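Local structure of listeriolysin O (4CDB) at residues N195-F198 with G199-S202; T297-I300 with K301-F305; W415-N419 with K420-A424; N462-V466 with K467-I471; W474-T477 with L478-K481. The protein binds cholesterol-containing host membranes and, after a major conformational change, inserts into them to form an oligomeric pore that lyses the cell. All blocks are in the same frame, centred on the assembly; numbering follows the deposited sequence.

Interaction 1. Residues N195-F198 with G199-S202; sequences NVNF and GAIS
Asn197 OD1 accepts the backbone N-H of Ala200, with 3.0 Å between Ala200 N and Asn197 OD1, and so N-caps the short helix that starts at Phe198; the donor stands 51° above the carbonyl plane, so the bond follows no lone pair. A chi1 of -160° turns the amide over the first helical turn, where OD1 also meets Ala200 CB at 3.4 Å. A water donates to Asn197 OD1 and accepts from Gly199 N, and the cap thereby serves two amide groups, one directly and one through solvent.

Two i to i+4 backbone bonds open the helix: Ile201 N to Asn197 O (3.3 Å) and Ser202 N to Phe198 O (3.0 Å). Ile201 leans across the start of the turn, its CG1 3.1 Å from Asn197 O and its CD1 4.2 Å from Val196 CG1. Val196 CG1 in turn lies 3.5 Å above the plane of the Phe198 ring, toward the rim.

In the second shell, Asn191 OD1 accepts from Val196 N and Glu208 OE1 from Asn197 N, fixing the chain before the cap, while Phe198 packs on Leu179 of helix 176-183. The contact lies in 196-205, which is expected to become a membrane-spanning beta strand in the pore. Its helical i to i+4 bonds are incompatible with an extended strand, so they and the cap are probably surrendered on insertion.

Interaction 2. Residues T297-I300 with K301-F305; sequences TNII and KNSSF
Asn302 folds back on Asn298 where helix 294-301 ends. From CB outward it closes on one carbonyl: CB lies 3.8 Å from Asn298 O and CG 3.4 Å from Asn298 O. A chi1 of -49° sets CG anti to the carbonyl carbon of Asn302, which directs the amide back along the helix. At the tip, ND2 is modelled only 2.4 Å from Asn298 O, too short to be trusted in detail, and 3.0 Å from Asn298 OD1. The two side-chain amides are turned 37° apart.

The backbone of Asn302 uses the same acceptor, with 3.2 Å from Asn302 N to Asn298 O; one residue earlier, Lys301 N bonds to Thr297 O at 3.1 Å. The pattern begins to change at Asn302, whose N also bonds weakly to Ile299 O, and at Ser303 the i to i+3 bond from Ser303 N to Ile300 O (3.2 Å) takes over, from 72° above the carbonyl plane. Ser303 CB points toward the helix, and its side chain touches Phe281 of helix 277-286.

Asn298 O accepts from Asn302 N and, if the doubtful ND2 position is right, from its side chain too, a polar finish to the helix just before strand 303-310. Residues 291-303 are expected to span the membrane as a beta strand in the pore, which would require these helical bonds to open.

Interaction 3. Residues W415-N419 with K420-A424; sequences WSENN and KSKLA
Glu417 OE1 is the polar centre of this contact, reached by two lysines of the segment that follows. Lys422 NZ forms the close salt bridge, 2.6 Å from Glu417 OE1, and approaches 47° above the carboxylate plane. Lys420 NZ makes a long one at 3.9 Å from the same oxygen, completing a three-residue charge network. A bend at chi2 (-65°) turns the carboxylate of Glu417 toward the lysines, and its side chain crosses that of Lys422 at about a right angle.

Lys420 runs extended beyond CG alongside the turn. Its CD passes 3.4 Å from Glu417 OE1, and its NZ reaches Ser416 O in a weak hydrogen bond of 3.3 Å. The backbone beneath is a pair of overlapping turns: type I from Trp415 to Asn418, then type II from Glu417 to Lys420, whose third residue, Asn419, has the positive phi (61°) that this turn type calls for. The bond closing the second turn, Lys420 N to Glu417 O, is weak, and a water that donates to both Glu417 O and Lys420 O links the same two residues a second time.

Glu417 CB sits 3.5 Å above the centre of the Trp415 ring, and Asn418 OD1 accepts from Ile395 N, tying the loop to strand 391-402. With two ammonium groups near one carboxylate on a surface loop, the ionised form of Glu417 is probably favoured, and these three side chains together probably carry a net positive charge.

Interaction 4. Residues N462-V466 with K467-I471; sequences NLPLV and KNRNI
In the C-terminal beta sandwich the chain leaves strand 452-463 of one sheet and enters strand 468-475 of the other, and Arg469 bridges this connection by reaching back to Leu463, Pro464 and Val466. The crossing begins at a G1 beta bulge, where Asn462 and Leu463 both face Ile439.

The Arg469 side chain is extended through chi2 and then bends at chi3 (-59°), which brings the guanidinium to the carbonyl of Pro464. Arg469 NH2 donates to Pro464 O over 3.1 Å. The oxygen lies 13° out of the guanidinium plane, and the angle at the hydrogen is 159°, so the bond is sound at the donor. A water in that plane links the same two groups a second time, accepting from Arg469 NE (2.6 Å) and donating to Pro464 O (2.9 Å).

Leu463 covers one face of the guanidinium: its CD1 is 3.7 Å from Arg469 NH1 and stands 3.6 Å above the plane, toward the rim. Pro464 CD comes within 3.6 Å of Arg469 NH2. At the base of the side chain, Val466 CG2 packs on Arg469 CB at 3.7 Å.

Beyond the connection, Asn484 OD1 of strand 480-486 accepts from Arg469 NH1, giving each guanidinium nitrogen a partner. These partners, a backbone carbonyl, a water and a side-chain amide, are all neutral. The buried arginine is therefore held by dipoles in this network, and its positive charge is probably stabilised by the carbonyl oxygen that directly and through water meets two of its nitrogens.

Interaction 5. Residues W474-T477 with L478-K481; sequences WGTT and LYPK
Trp474 and Lys481 form the close end of a beta hairpin; the looser side is the tip, where no cross-strand pair forms and Leu478 is exposed. At the close end the two residues are an antiparallel hydrogen-bonded pair, with 2.9 Å from Trp474 N to Lys481 O and 2.8 Å from Lys481 N to Trp474 O. Lys481 CB lies over the indole face in a CH-pi contact, 3.6 Å from the centroid of the five-membered ring and 22° off its normal.

Lys481 then bends at chi2 (92°) past Gly475, CD lying 3.8 Å from Gly475 CA, and its NZ donates to Tyr479 O at 3.1 Å. Thr476 N donates to Tyr479 O from the opposite face of that carbonyl at 3.0 Å. With a phi of 88°, Gly475 lets the strand pass close to Tyr479 O. Thr476 OG1 accepts from Tyr479 N at 3.1 Å and sits near the edge of the tyrosine ring, which itself extends away from the turn.

At the tip, Leu478 CG lies 4.1 Å from Thr477 OG1. This pair is the cholesterol-binding motif of the family, and its position at the hairpin end is consistent with meeting the membrane.

Around the hairpin, Tyr389 OH bonds to Trp474 O, and Tyr389 is also touched by the side chains of Thr477 and Pro480. Thr477 also touches Glu445 of strand 436-449, which puts the motif beside the conserved undecapeptide 445-455; Pro480 packs on Glu445 and Arg455 as well. Strand 468-475 runs parallel to strand 362-385.

How the interactions relate
Interactions 1 and 2 are partly buried, lie near the middle of the molecule with centres 18 Å apart, and concern helix ends in segments expected to become membrane strands; backbone carbonyls and asparagine amides dominate them. Interactions 3, 4 and 5 are surface contacts of the beta-sandwich part. Interactions 4 and 5 share strand 468-475, one at its entry and the other at the hairpin beyond, with centres 23 Å apart. Interaction 3 lies in a separate loop, about 8 Å from each of them at the nearest atoms. Their chemistry diverges: a lysine-glutamate network in 3, a buried arginine with neutral partners in 4, and strand pairing with a CH-pi contact in 5.

Interaction 1. Residues N195-F198 with G199-S202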
loop_
_atom_site.group_PDB
_atom_site.type_symbol
_atom_site.label_atom_id
_atom_site.label_comp_id
_atom_site.label_asym_id
_atom_site.label_seq_id
_atom_site.Cartn_x
_atom_site.Cartn_y
_atom_site.Cartn_z
ATOM N N ASN A 195 1.066 10.019 8.358
ATOM C CA ASN A 195 1.476 11.213 7.622
ATOM C C ASN A 195 2.288 10.891 6.369
ATOM O O ASN A 195 3.474 11.207 6.291
ATOM C CB ASN A 195 2.255 12.176 8.528
ATOM C CG ASN A 195 1.450 12.629 9.733
ATOM O OD1 ASN A 195 1.861 12.438 10.877
ATOM N ND2 ASN A 195 0.298 13.241 9.481
ATOM N N VAL A 196 1.643 10.261 5.392
ATOM C CA VAL A 196 2.296 9.942 4.127
ATOM C C VAL A 196 2.676 11.219 3.379
ATOM O O VAL A 196 1.834 12.087 3.143
ATOM C CB VAL A 196 1.398 9.069 3.231
ATOM C CG1 VAL A 196 2.078 8.803 1.897
ATOM C CG2 VAL A 196 1.053 7.759 3.938
ATOM N N ASN A 197 3.949 11.330 3.014
ATOM C CA ASN A 197 4.458 12.531 2.358
ATOM C C ASN A 197 4.220 12.504 0.849
ATOM O O ASN A 197 5.130 12.210 0.075
ATOM C CB ASN A 197 5.953 12.697 2.657
ATOM C CG ASN A 197 6.443 14.114 2.434
ATOM O OD1 ASN A 197 5.947 14.830 1.565
ATOM N ND2 ASN A 197 7.428 14.527 3.225
ATOM N N PHE A 198 2.996 12.823 0.438
ATOM C CA PHE A 198 2.623 12.799 -0.973
ATOM C C PHE A 198 3.377 13.844 -1.799
ATOM O O PHE A 198 3.622 13.649 -2.992
ATOM C CB PHE A 198 1.112 12.995 -1.131
ATOM C CG PHE A 198 0.288 11.912 -0.492
ATOM C CD1 PHE A 198 0.309 10.619 -0.990
ATOM C CD2 PHE A 198 -0.522 12.191 0.599
ATOM C CE1 PHE A 198 -0.454 9.622 -0.407
ATOM C CE2 PHE A 198 -1.288 11.197 1.184
ATOM C CZ PHE A 198 -1.252 9.911 0.679
ATOM N N GLY A 199 3.738 14.952 -1.159
ATOM C CA GLY A 199 4.472 16.013 -1.823
ATOM C C GLY A 199 5.860 15.580 -2.254
ATOM O O GLY A 199 6.258 15.789 -3.400
ATOM N N ALA A 200 6.595 14.968 -1.330
ATOM C CA ALA A 200 7.964 14.536 -1.590
ATOM C C ALA A 200 8.013 13.409 -2.620
ATOM O O ALA A 200 8.931 13.341 -3.436
ATOM C CB ALA A 200 8.638 14.107 -0.297
ATOM N N ILE A 201 7.018 12.528 -2.571
ATOM C CA ILE A 201 6.902 11.442 -3.536
ATOM C C ILE A 201 6.628 12.003 -4.928
ATOM O O ILE A 201 7.139 11.496 -5.928
ATOM C CB ILE A 201 5.774 10.466 -3.141
ATOM C CG1 ILE A 201 6.052 9.860 -1.767
ATOM C CG2 ILE A 201 5.630 9.358 -4.172
ATOM C CD1 ILE A 201 4.902 9.038 -1.221
ATOM N N SER A 202 5.824 13.058 -4.983
ATOM C CA SER A 202 5.478 13.686 -6.251
ATOM C C SER A 202 6.673 14.409 -6.871
ATOM O O SER A 202 6.716 14.631 -8.079
ATOM C CB SER A 202 4.313 14.657 -6.063
ATOM O OG SER A 202 3.954 15.257 -7.294
HETATM O O HOH W 1 3.416 15.573 1.250
#

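Interaction 2. Residues T297-I300 with K301-F305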
loop_
_atom_site.group_PDB
_atom_site.type_symbol
_atom_site.label_atom_id
_atom_site.label_comp_id
_atom_site.label_asym_id
_atom_site.label_seq_id
_atom_site.Cartn_x
_atom_site.Cartn_y
_atom_site.Cartn_z
ATOM N N THR A 297 19.755 -4.977 0.314
ATOM C CA THR A 297 20.297 -4.808 1.657
ATOM C C THR A 297 20.600 -3.338 1.944
ATOM O O THR A 297 20.446 -2.871 3.073
ATOM C CB THR A 297 21.576 -5.652 1.856
ATOM O OG1 THR A 297 21.321 -7.008 1.466
ATOM C CG2 THR A 297 22.022 -5.627 3.310
ATOM N N ASN A 298 21.019 -2.611 0.913
ATOM C CA ASN A 298 21.340 -1.194 1.057
ATOM C C ASN A 298 20.088 -0.338 1.215
ATOM O O ASN A 298 20.056 0.580 2.032
ATOM C CB ASN A 298 22.169 -0.701 -0.131
ATOM C CG ASN A 298 23.012 0.514 0.210
ATOM O OD1 ASN A 298 22.553 1.651 0.111
ATOM N ND2 ASN A 298 24.256 0.276 0.612
ATOM N N ILE A 299 19.062 -0.642 0.426
ATOM C CA ILE A 299 17.789 0.065 0.520
ATOM C C ILE A 299 17.203 -0.082 1.922
ATOM O O ILE A 299 16.797 0.902 2.540
ATOM C CB ILE A 299 16.778 -0.441 -0.532
ATOM C CG1 ILE A 299 17.274 -0.124 -1.943
ATOM C CG2 ILE A 299 15.405 0.179 -0.303
ATOM C CD1 ILE A 299 16.315 -0.543 -3.039
ATOM N N ILE A 300 17.186 -1.316 2.421
ATOM C CA ILE A 300 16.665 -1.619 3.753
ATOM C C ILE A 300 17.429 -0.882 4.851
ATOM O O ILE A 300 16.827 -0.353 5.787
ATOM C CB ILE A 300 16.672 -3.143 4.024
ATOM C CG1 ILE A 300 15.685 -3.841 3.089
ATOM C CG2 ILE A 300 16.324 -3.446 5.477
ATOM C CD1 ILE A 300 15.574 -5.329 3.307
ATOM N N LYS A 301 18.752 -0.840 4.722
ATOM C CA LYS A 301 19.605 -0.127 5.670
ATOM C C LYS A 301 19.245 1.356 5.746
ATOM O O LYS A 301 19.328 1.973 6.809
ATOM C CB LYS A 301 21.078 -0.289 5.280
ATOM C CG LYS A 301 22.053 0.450 6.183
ATOM C CD LYS A 301 22.019 -0.100 7.602
ATOM C CE LYS A 301 22.922 0.699 8.530
ATOM N NZ LYS A 301 22.444 2.100 8.703
ATOM N N ASN A 302 18.838 1.919 4.612
ATOM C CA ASN A 302 18.499 3.335 4.536
ATOM C C ASN A 302 16.992 3.578 4.440
ATOM O O ASN A 302 16.547 4.595 3.910
ATOM C CB ASN A 302 19.224 3.993 3.357
ATOM C CG ASN A 302 20.708 3.665 3.327
ATOM O OD1 ASN A 302 21.517 4.325 3.982
ATOM N ND2 ASN A 302 21.073 2.640 2.565
ATOM N N SER A 303 16.209 2.637 4.958
ATOM C CA SER A 303 14.757 2.779 4.978
ATOM C C SER A 303 14.234 2.742 6.409
ATOM O O SER A 303 14.785 2.042 7.259
ATOM C CB SER A 303 14.094 1.669 4.159
ATOM O OG SER A 303 14.551 1.675 2.819
ATOM N N SER A 304 13.167 3.493 6.668
ATOM C CA SER A 304 12.550 3.528 7.991
ATOM C C SER A 304 11.108 3.022 7.947
ATOM O O SER A 304 10.550 2.809 6.871
ATOM C CB SER A 304 12.590 4.949 8.552
ATOM O OG SER A 304 11.875 5.840 7.716
ATOM N N PHE A 305 10.509 2.829 9.118
ATOM C CA PHE A 305 9.109 2.419 9.181
ATOM C C PHE A 305 8.370 3.133 10.304
ATOM O O PHE A 305 8.962 3.495 11.323
ATOM C CB PHE A 305 8.977 0.897 9.340
ATOM C CG PHE A 305 9.251 0.399 10.735
ATOM C CD1 PHE A 305 10.536 0.056 11.120
ATOM C CD2 PHE A 305 8.222 0.259 11.657
ATOM C CE1 PHE A 305 10.793 -0.404 12.399
ATOM C CE2 PHE A 305 8.475 -0.197 12.938
ATOM C CZ PHE A 305 9.762 -0.531 13.308
#

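Interaction 3. Residues W415-N419 with K420-A424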
loop_
_atom_site.group_PDB
_atom_site.type_symbol
_atom_site.label_atom_id
_atom_site.label_comp_id
_atom_site.label_asym_id
_atom_site.label_seq_id
_atom_site.Cartn_x
_atom_site.Cartn_y
_atom_site.Cartn_z
ATOM N N TRP A 415 36.112 16.708 -25.337
ATOM C CA TRP A 415 37.110 17.148 -24.374
ATOM C C TRP A 415 37.891 18.317 -24.962
ATOM O O TRP A 415 38.228 18.315 -26.146
ATOM C CB TRP A 415 38.059 16.003 -24.027
ATOM C CG TRP A 415 38.986 16.310 -22.890
ATOM C CD1 TRP A 415 38.799 17.235 -21.904
ATOM C CD2 TRP A 415 40.253 15.695 -22.629
ATOM N NE1 TRP A 415 39.870 17.230 -21.042
ATOM C CE2 TRP A 415 40.776 16.293 -21.464
ATOM C CE3 TRP A 415 40.994 14.695 -23.264
ATOM C CZ2 TRP A 415 42.008 15.924 -20.924
ATOM C CZ3 TRP A 415 42.216 14.329 -22.727
ATOM C CH2 TRP A 415 42.710 14.942 -21.569
ATOM N N SER A 416 38.171 19.313 -24.131
ATOM C CA SER A 416 38.870 20.513 -24.573
ATOM C C SER A 416 40.295 20.220 -25.038
ATOM O O SER A 416 40.860 20.970 -25.832
ATOM C CB SER A 416 38.896 21.546 -23.449
ATOM O OG SER A 416 39.607 21.043 -22.334
ATOM N N GLU A 417 40.875 19.132 -24.539
ATOM C CA GLU A 417 42.257 18.789 -24.864
ATOM C C GLU A 417 42.366 17.860 -26.070
ATOM O O GLU A 417 43.443 17.346 -26.371
ATOM C CB GLU A 417 42.958 18.163 -23.655
ATOM C CG GLU A 417 42.970 19.040 -22.409
ATOM C CD GLU A 417 43.787 20.311 -22.580
ATOM O OE1 GLU A 417 44.686 20.339 -23.447
ATOM O OE2 GLU A 417 43.534 21.281 -21.836
ATOM N N ASN A 418 41.248 17.645 -26.756
ATOM C CA ASN A 418 41.237 16.794 -27.942
ATOM C C ASN A 418 42.199 17.278 -29.026
ATOM O O ASN A 418 42.308 18.479 -29.279
ATOM C CB ASN A 418 39.822 16.678 -28.514
ATOM C CG ASN A 418 38.994 15.609 -27.823
ATOM O OD1 ASN A 418 39.441 14.976 -26.866
ATOM N ND2 ASN A 418 37.774 15.405 -28.308
ATOM N N ASN A 419 42.894 16.330 -29.650
ATOM C CA ASN A 419 43.777 16.608 -30.780
ATOM C C ASN A 419 44.932 17.552 -30.440
ATOM O O ASN A 419 45.433 18.269 -31.305
ATOM C CB ASN A 419 42.973 17.150 -31.969
ATOM C CG ASN A 419 41.811 16.249 -32.348
ATOM O OD1 ASN A 419 41.965 15.034 -32.466
ATOM N ND2 ASN A 419 40.636 16.842 -32.527
ATOM N N LYS A 420 45.349 17.547 -29.178
ATOM C CA LYS A 420 46.495 18.342 -28.752
ATOM C C LYS A 420 47.655 17.437 -28.350
ATOM O O LYS A 420 47.480 16.494 -27.583
ATOM C CB LYS A 420 46.117 19.265 -27.591
ATOM C CG LYS A 420 45.062 20.308 -27.934
ATOM C CD LYS A 420 44.768 21.207 -26.740
ATOM C CE LYS A 420 43.694 22.238 -27.062
ATOM N NZ LYS A 420 43.401 23.121 -25.896
ATOM N N SER A 421 48.842 17.730 -28.872
ATOM C CA SER A 421 50.026 16.931 -28.566
ATOM C C SER A 421 50.459 17.052 -27.106
ATOM O O SER A 421 50.682 18.152 -26.599
ATOM C CB SER A 421 51.175 17.317 -29.491
ATOM O OG SER A 421 50.859 16.954 -30.821
ATOM N N LYS A 422 50.584 15.911 -26.438
ATOM C CA LYS A 422 50.912 15.894 -25.020
ATOM C C LYS A 422 52.186 15.103 -24.768
ATOM O O LYS A 422 52.369 14.019 -25.323
ATOM C CB LYS A 422 49.766 15.276 -24.217
ATOM C CG LYS A 422 48.418 15.965 -24.393
ATOM C CD LYS A 422 48.445 17.391 -23.862
ATOM C CE LYS A 422 47.073 18.048 -23.965
ATOM N NZ LYS A 422 47.087 19.449 -23.453
ATOM N N LEU A 423 53.062 15.649 -23.932
ATOM C CA LEU A 423 54.282 14.955 -23.535
ATOM C C LEU A 423 54.132 14.401 -22.122
ATOM O O LEU A 423 53.393 14.954 -21.307
ATOM C CB LEU A 423 55.484 15.903 -23.580
ATOM C CG LEU A 423 55.886 16.510 -24.924
ATOM C CD1 LEU A 423 57.152 17.346 -24.788
ATOM C CD2 LEU A 423 56.083 15.414 -25.950
ATOM N N ALA A 424 54.826 13.304 -21.838
ATOM C CA ALA A 424 54.875 12.771 -20.482
ATOM C C ALA A 424 55.685 13.739 -19.628
ATOM O O ALA A 424 56.632 14.350 -20.125
ATOM C CB ALA A 424 55.520 11.396 -20.485
HETATM O O HOH W 2 45.367 15.316 -26.792
#

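Interaction 4. Residues N462-V466 with K467-I471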
loop_
_atom_site.group_PDB
_atom_site.type_symbol
_atom_site.label_atom_id
_atom_site.label_comp_id
_atom_site.label_asym_id
_atom_site.label_seq_id
_atom_site.Cartn_x
_atom_site.Cartn_y
_atom_site.Cartn_z
ATOM N N ASN A 462 31.498 3.802 -27.019
ATOM C CA ASN A 462 30.230 3.517 -26.351
ATOM C C ASN A 462 30.408 2.928 -24.954
ATOM O O ASN A 462 29.757 1.948 -24.594
ATOM C CB ASN A 462 29.367 2.596 -27.216
ATOM C CG ASN A 462 29.225 3.100 -28.639
ATOM O OD1 ASN A 462 29.098 4.301 -28.874
ATOM N ND2 ASN A 462 29.255 2.182 -29.599
ATOM N N LEU A 463 31.299 3.533 -24.177
ATOM C CA LEU A 463 31.582 3.073 -22.823
ATOM C C LEU A 463 30.570 3.646 -21.836
ATOM O O LEU A 463 30.115 4.780 -21.995
ATOM C CB LEU A 463 33.003 3.464 -22.411
ATOM C CG LEU A 463 34.139 2.876 -23.251
ATOM C CD1 LEU A 463 35.485 3.421 -22.795
ATOM C CD2 LEU A 463 34.122 1.358 -23.180
ATOM N N PRO A 464 30.210 2.856 -20.813
ATOM C CA PRO A 464 29.255 3.314 -19.799
ATOM C C PRO A 464 29.883 4.349 -18.877
ATOM O O PRO A 464 31.105 4.384 -18.732
ATOM C CB PRO A 464 28.954 2.039 -19.011
ATOM C CG PRO A 464 30.200 1.227 -19.140
ATOM C CD PRO A 464 30.683 1.485 -20.542
ATOM N N LEU A 465 29.052 5.184 -18.264
ATOM C CA LEU A 465 29.536 6.158 -17.296
ATOM C C LEU A 465 29.775 5.493 -15.943
ATOM O O LEU A 465 28.846 4.967 -15.330
ATOM C CB LEU A 465 28.538 7.308 -17.144
ATOM C CG LEU A 465 28.849 8.318 -16.038
ATOM C CD1 LEU A 465 30.195 8.980 -16.288
ATOM C CD2 LEU A 465 27.742 9.357 -15.917
ATOM N N VAL A 466 31.024 5.512 -15.485
ATOM C CA VAL A 466 31.377 4.960 -14.181
ATOM C C VAL A 466 31.898 6.054 -13.256
ATOM O O VAL A 466 32.086 7.192 -13.679
ATOM C CB VAL A 466 32.434 3.850 -14.303
ATOM C CG1 VAL A 466 31.872 2.679 -15.089
ATOM C CG2 VAL A 466 33.698 4.387 -14.962
ATOM N N LYS A 467 32.133 5.707 -11.993
ATOM C CA LYS A 467 32.612 6.682 -11.018
ATOM C C LYS A 467 34.017 7.170 -11.368
ATOM O O LYS A 467 34.270 8.373 -11.432
ATOM C CB LYS A 467 32.584 6.094 -9.606
ATOM C CG LYS A 467 32.683 7.139 -8.510
ATOM C CD LYS A 467 31.616 8.209 -8.700
ATOM C CE LYS A 467 31.708 9.301 -7.648
ATOM N NZ LYS A 467 30.808 10.447 -7.975
ATOM N N ASN A 468 34.923 6.226 -11.599
ATOM C CA ASN A 468 36.281 6.553 -12.013
ATOM C C ASN A 468 36.793 5.618 -13.101
ATOM O O ASN A 468 37.097 4.454 -12.837
ATOM C CB ASN A 468 37.236 6.537 -10.816
ATOM C CG ASN A 468 37.074 7.752 -9.926
ATOM O OD1 ASN A 468 37.675 8.798 -10.170
ATOM N ND2 ASN A 468 36.264 7.619 -8.883
ATOM N N ARG A 469 36.873 6.130 -14.326
ATOM C CA ARG A 469 37.496 5.392 -15.419
ATOM C C ARG A 469 38.926 5.884 -15.612
ATOM O O ARG A 469 39.148 7.031 -16.005
ATOM C CB ARG A 469 36.699 5.552 -16.717
ATOM C CG ARG A 469 37.327 4.839 -17.907
ATOM C CD ARG A 469 36.446 4.914 -19.145
ATOM N NE ARG A 469 35.129 4.329 -18.914
ATOM C CZ ARG A 469 34.859 3.031 -18.999
ATOM N NH1 ARG A 469 35.817 2.171 -19.308
ATOM N NH2 ARG A 469 33.629 2.593 -18.772
ATOM N N ASN A 470 39.892 5.017 -15.325
ATOM C CA ASN A 470 41.298 5.393 -15.405
ATOM C C ASN A 470 41.949 4.956 -16.711
ATOM O O ASN A 470 42.200 3.769 -16.926
ATOM C CB ASN A 470 42.075 4.833 -14.213
ATOM C CG ASN A 470 41.450 5.210 -12.887
ATOM O OD1 ASN A 470 41.612 6.333 -12.407
ATOM N ND2 ASN A 470 40.732 4.271 -12.284
ATOM N N ILE A 471 42.215 5.926 -17.578
ATOM C CA ILE A 471 42.880 5.661 -18.847
ATOM C C ILE A 471 44.364 5.975 -18.715
ATOM O O ILE A 471 44.747 7.120 -18.468
ATOM C CB ILE A 471 42.290 6.518 -19.982
ATOM C CG1 ILE A 471 40.773 6.342 -20.048
ATOM C CG2 ILE A 471 42.936 6.166 -21.315
ATOM C CD1 ILE A 471 40.340 4.963 -20.494
HETATM O O HOH W 3 33.420 6.155 -18.403
#

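Interaction 5. Residues W474-T477 with L478-K481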
loop_
_atom_site.group_PDB
_atom_site.type_symbol
_atom_site.label_atom_id
_atom_site.label_comp_id
_atom_site.label_asym_id
_atom_site.label_seq_id
_atom_site.Cartn_x
_atom_site.Cartn_y
_atom_site.Cartn_z
ATOM N N TRP A 474 51.494 4.120 -21.609
ATOM C CA TRP A 474 52.928 4.152 -21.346
ATOM C C TRP A 474 53.679 3.351 -22.402
ATOM O O TRP A 474 53.149 3.097 -23.486
ATOM C CB TRP A 474 53.242 3.644 -19.934
ATOM C CG TRP A 474 52.914 2.196 -19.690
ATOM C CD1 TRP A 474 53.786 1.145 -19.705
ATOM C CD2 TRP A 474 51.626 1.642 -19.377
ATOM N NE1 TRP A 474 53.122 -0.027 -19.427
ATOM C CE2 TRP A 474 51.795 0.250 -19.222
ATOM C CE3 TRP A 474 50.347 2.186 -19.216
ATOM C CZ2 TRP A 474 50.733 -0.605 -18.916
ATOM C CZ3 TRP A 474 49.293 1.334 -18.910
ATOM C CH2 TRP A 474 49.493 -0.045 -18.765
ATOM N N GLY A 475 54.909 2.958 -22.090
ATOM C CA GLY A 475 55.720 2.222 -23.041
ATOM C C GLY A 475 56.521 3.135 -23.949
ATOM O O GLY A 475 56.777 4.293 -23.612
ATOM N N THR A 476 56.913 2.613 -25.108
ATOM C CA THR A 476 57.755 3.351 -26.039
ATOM C C THR A 476 57.054 3.531 -27.379
ATOM O O THR A 476 55.924 3.081 -27.563
ATOM C CB THR A 476 59.094 2.628 -26.275
ATOM O OG1 THR A 476 58.847 1.335 -26.842
ATOM C CG2 THR A 476 59.855 2.467 -24.967
ATOM N N THR A 477 57.738 4.188 -28.313
ATOM C CA THR A 477 57.184 4.446 -29.637
ATOM C C THR A 477 56.938 3.156 -30.409
ATOM O O THR A 477 55.974 3.053 -31.168
ATOM C CB THR A 477 58.112 5.348 -30.468
ATOM O OG1 THR A 477 59.412 4.751 -30.549
ATOM C CG2 THR A 477 58.229 6.724 -29.830
ATOM N N LEU A 478 57.817 2.178 -30.217
ATOM C CA LEU A 478 57.670 0.884 -30.871
ATOM C C LEU A 478 56.732 -0.027 -30.087
ATOM O O LEU A 478 56.033 -0.857 -30.664
ATOM C CB LEU A 478 59.032 0.205 -31.043
ATOM C CG LEU A 478 60.061 0.958 -31.888
ATOM C CD1 LEU A 478 61.301 0.103 -32.100
ATOM C CD2 LEU A 478 59.466 1.397 -33.222
ATOM N N TYR A 479 56.716 0.136 -28.768
ATOM C CA TYR A 479 55.881 -0.702 -27.914
ATOM C C TYR A 479 55.042 0.105 -26.927
ATOM O O TYR A 479 55.337 0.134 -25.730
ATOM C CB TYR A 479 56.734 -1.731 -27.172
ATOM C CG TYR A 479 57.494 -2.659 -28.094
ATOM C CD1 TYR A 479 56.859 -3.733 -28.704
ATOM C CD2 TYR A 479 58.844 -2.463 -28.354
ATOM C CE1 TYR A 479 57.545 -4.584 -29.548
ATOM C CE2 TYR A 479 59.541 -3.312 -29.196
ATOM C CZ TYR A 479 58.885 -4.372 -29.791
ATOM O OH TYR A 479 59.565 -5.223 -30.631
ATOM N N PRO A 480 53.985 0.758 -27.428
ATOM C CA PRO A 480 53.093 1.495 -26.531
ATOM C C PRO A 480 52.172 0.539 -25.774
ATOM O O PRO A 480 51.698 -0.445 -26.347
ATOM C CB PRO A 480 52.285 2.367 -27.492
ATOM C CG PRO A 480 52.241 1.580 -28.759
ATOM C CD PRO A 480 53.564 0.858 -28.838
ATOM N N LYS A 481 51.945 0.817 -24.495
ATOM C CA LYS A 481 50.997 0.041 -23.704
ATOM C C LYS A 481 49.884 0.933 -23.172
ATOM O O LYS A 481 50.028 2.156 -23.118
ATOM C CB LYS A 481 51.689 -0.668 -22.539
ATOM C CG LYS A 481 52.647 -1.772 -22.945
ATOM C CD LYS A 481 54.057 -1.237 -23.098
ATOM C CE LYS A 481 55.041 -2.353 -23.395
ATOM N NZ LYS A 481 56.425 -1.826 -23.544
#